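Local coordinates for carboxymuconolactone decarboxylase-like domain-containing protein (Thermotoga maritima, PDB 1P8C) that is of unknown function but, as a member of the carboxymuconolactone decarboxylase family, may have peroxiredoxin-like oxidoreductase activity, at residues C[75-80]-C[115-120]. Sequence-based numbering, arbitrary orientation.
Sequences ASTVLR and SIVIPH
Arg80 and Val117 bring the two backbones nearest, their CA atoms 6.4 Å apart, where the end of helix 65-78 faces the 3-10 turn 115-117 that leads into helix 118-136. Arg80 closes its helix in a Schellman motif with positive phi, just before the disulfide-forming Cys81 and Cys84, in the all-helical fold of the carboxymuconolactone decarboxylase family. Its side chain runs from the His120 ring, where CB, CG and CD lie, to Ile116 at the guanidinium end. Arg80 CB sits over one face of the His120 imidazole in a CH-pi contact, 3.8 Å from the ring centroid and 17° off the normal, displaced toward the CE1 rim. With CG anti to the carbonyl carbon, the chain then passes the ND1-CE1 side of the ring, and the bend at chi3 (-83°) turns the guanidinium away from the imidazole, their planes 70° apart. Ile116 crosses this end at about a right angle: its CD1 lies over a guanidinium face, 3.4 Å from Arg80 NE. At the tip of the guanidinium, Arg80 NH2 donates a hydrogen bond to the backbone O of Leu79 in a second subunit, and Ile116 packs on that same leucine, tying this contact to the oligomer interface. Cut back to an alanine, this position would probably leave the Leu79 carbonyl of the second subunit without this donor and open a gap beside Ile116 CD1. The buried Thr77 and Val117 add methyl packing. The hydroxyl of Thr77 bonds back to Leu73 O, while its side chain also packs on Leu106 and Ala109 of helix 99-113, and Thr77 CG2 meets Val117 CG1 at 3.7 Å. The other valine methyl, Val117 CG2, rests 3.7 Å from Thr77 O, the carbonyl that accepts the weak bond from Arg80 N.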
ATOM      1  N   ALA C  75      13.280   0.727  -1.241  1.00 26.67           N
ATOM      2  CA  ALA C  75      12.090   0.853  -0.380  1.00 27.33           C
ATOM      3  C   ALA C  75      11.229   2.034  -0.775  1.00 27.43           C
ATOM      4  O   ALA C  75       9.996   1.922  -0.860  1.00 30.43           O
ATOM      5  CB  ALA C  75      12.487   0.971   1.157  1.00 14.56           C
ATOM      6  N   SER C  76      11.872   3.160  -1.047  1.00 23.26           N
ATOM      7  CA  SER C  76      11.136   4.366  -1.403  1.00 26.19           C
ATOM      8  C   SER C  76      10.388   4.261  -2.707  1.00 24.20           C
ATOM      9  O   SER C  76       9.369   4.910  -2.870  1.00 24.54           O
ATOM     10  CB  SER C  76      12.068   5.583  -1.487  1.00 31.92           C
ATOM     11  OG  SER C  76      12.687   5.829  -0.240  1.00 40.39           O
ATOM     12  N   THR C  77      10.922   3.478  -3.637  1.00 24.25           N
ATOM     13  CA  THR C  77      10.325   3.326  -4.961  1.00 26.03           C
ATOM     14  C   THR C  77       9.155   2.339  -4.961  1.00 25.11           C
ATOM     15  O   THR C  77       8.109   2.653  -5.537  1.00 28.92           O
ATOM     16  CB  THR C  77      11.408   2.920  -5.999  1.00 24.78           C
ATOM     17  OG1 THR C  77      12.495   3.865  -5.936  1.00 22.88           O
ATOM     18  CG2 THR C  77      10.846   2.916  -7.398  1.00 25.17           C
ATOM     19  N   VAL C  78       9.310   1.182  -4.315  1.00 21.35           N
ATOM     20  CA  VAL C  78       8.214   0.207  -4.239  1.00 22.77           C
ATOM     21  C   VAL C  78       7.080   0.818  -3.419  1.00 25.16           C
ATOM     22  O   VAL C  78       5.914   0.530  -3.679  1.00 24.28           O
ATOM     23  CB  VAL C  78       8.625  -1.147  -3.603  1.00 28.88           C
ATOM     24  CG1 VAL C  78       9.692  -1.802  -4.425  1.00 28.13           C
ATOM     25  CG2 VAL C  78       9.099  -0.957  -2.148  1.00 30.67           C
ATOM     26  N   LEU C  79       7.397   1.696  -2.458  1.00 26.79           N
ATOM     27  CA  LEU C  79       6.338   2.330  -1.679  1.00 24.82           C
ATOM     28  C   LEU C  79       5.879   3.613  -2.377  1.00 29.44           C
ATOM     29  O   LEU C  79       4.974   4.316  -1.909  1.00 26.10           O
ATOM     30  CB  LEU C  79       6.793   2.607  -0.240  1.00 28.46           C
ATOM     31  CG  LEU C  79       6.941   1.346   0.608  1.00 29.05           C
ATOM     32  CD1 LEU C  79       7.416   1.721   2.006  1.00 34.31           C
ATOM     33  CD2 LEU C  79       5.601   0.587   0.693  1.00 29.61           C
ATOM     34  N   ARG C  80       6.513   3.917  -3.506  1.00 32.07           N
ATOM     35  CA  ARG C  80       6.129   5.067  -4.307  1.00 36.17           C
ATOM     36  C   ARG C  80       6.059   6.423  -3.641  1.00 37.83           C
ATOM     37  O   ARG C  80       5.034   7.092  -3.740  1.00 38.69           O
ATOM     38  CB  ARG C  80       4.773   4.795  -5.005  1.00 32.41           C
ATOM     39  CG  ARG C  80       4.836   3.647  -5.980  1.00 34.07           C
ATOM     40  CD  ARG C  80       3.524   3.420  -6.733  1.00 34.61           C
ATOM     41  NE  ARG C  80       2.592   2.621  -5.949  1.00 34.59           N
ATOM     42  CZ  ARG C  80       1.311   2.924  -5.760  1.00 33.99           C
ATOM     43  NH1 ARG C  80       0.784   4.016  -6.305  1.00 33.92           N
ATOM     44  NH2 ARG C  80       0.565   2.148  -4.990  1.00 35.34           N
ATOM     45  N   SER C 115       4.199  -2.168 -12.316  1.00 24.85           N
ATOM     46  CA  SER C 115       4.126  -1.044 -13.229  1.00 25.16           C
ATOM     47  C   SER C 115       3.492   0.254 -12.681  1.00 24.66           C
ATOM     48  O   SER C 115       3.614   1.307 -13.329  1.00 23.57           O
ATOM     49  CB  SER C 115       3.428  -1.500 -14.527  1.00 37.16           C
ATOM     50  OG  SER C 115       2.112  -1.913 -14.279  1.00 42.15           O
ATOM     51  N   ILE C 116       2.825   0.201 -11.519  1.00 22.59           N
ATOM     52  CA  ILE C 116       2.261   1.430 -10.907  1.00 26.14           C
ATOM     53  C   ILE C 116       3.426   2.328 -10.545  1.00 24.26           C
ATOM     54  O   ILE C 116       3.273   3.542 -10.367  1.00 26.81           O
ATOM     55  CB  ILE C 116       1.555   1.171  -9.551  1.00 28.31           C
ATOM     56  CG1 ILE C 116       2.225  -0.056  -8.902  1.00 28.95           C
ATOM     57  CG2 ILE C 116       0.034   1.119  -9.746  1.00 28.47           C
ATOM     58  CD1 ILE C 116       1.847  -0.336  -7.495  1.00 35.28           C
ATOM     59  N   VAL C 117       4.577   1.690 -10.419  1.00 20.60           N
ATOM     60  CA  VAL C 117       5.837   2.321 -10.043  1.00 25.19           C
ATOM     61  C   VAL C 117       6.422   3.094 -11.189  1.00 24.12           C
ATOM     62  O   VAL C 117       7.351   3.878 -11.003  1.00 21.40           O
ATOM     63  CB  VAL C 117       6.874   1.230  -9.664  1.00 25.23           C
ATOM     64  CG1 VAL C 117       8.265   1.736  -9.843  1.00 30.58           C
ATOM     65  CG2 VAL C 117       6.613   0.722  -8.287  1.00 24.93           C
ATOM     66  N   ILE C 118       5.911   2.863 -12.392  1.00 35.51           N
ATOM     67  CA  ILE C 118       6.483   3.538 -13.547  1.00 34.55           C
ATOM     68  C   ILE C 118       6.461   5.050 -13.482  1.00 35.92           C
ATOM     69  O   ILE C 118       7.468   5.692 -13.748  1.00 35.14           O
ATOM     70  CB  ILE C 118       5.874   3.000 -14.861  1.00 21.37           C
ATOM     71  CG1 ILE C 118       6.599   1.697 -15.190  1.00 22.85           C
ATOM     72  CG2 ILE C 118       6.088   4.000 -16.001  1.00 19.62           C
ATOM     73  CD1 ILE C 118       6.092   0.917 -16.347  1.00 30.54           C
ATOM     74  N   PRO C 119       5.323   5.649 -13.133  1.00 33.98           N
ATOM     75  CA  PRO C 119       5.355   7.119 -13.075  1.00 38.14           C
ATOM     76  C   PRO C 119       6.461   7.678 -12.136  1.00 41.78           C
ATOM     77  O   PRO C 119       6.935   8.807 -12.309  1.00 44.79           O
ATOM     78  CB  PRO C 119       3.937   7.480 -12.598  1.00 27.35           C
ATOM     79  CG  PRO C 119       3.081   6.374 -13.252  1.00 23.14           C
ATOM     80  CD  PRO C 119       3.949   5.118 -13.053  1.00 24.95           C
ATOM     81  N   HIS C 120       6.887   6.882 -11.159  1.00 32.84           N
ATOM     82  CA  HIS C 120       7.911   7.336 -10.230  1.00 32.04           C
ATOM     83  C   HIS C 120       9.299   7.128 -10.770  1.00 34.25           C
ATOM     84  O   HIS C 120      10.204   7.917 -10.493  1.00 32.04           O
ATOM     85  CB  HIS C 120       7.746   6.627  -8.884  1.00 36.00           C
ATOM     86  CG  HIS C 120       6.467   6.977  -8.205  1.00 34.54           C
ATOM     87  ND1 HIS C 120       5.277   6.347  -8.501  1.00 35.37           N
ATOM     88  CD2 HIS C 120       6.158   7.995  -7.371  1.00 35.91           C
ATOM     89  CE1 HIS C 120       4.290   6.969  -7.887  1.00 38.96           C
ATOM     90  NE2 HIS C 120       4.796   7.976  -7.197  1.00 36.25           N
TER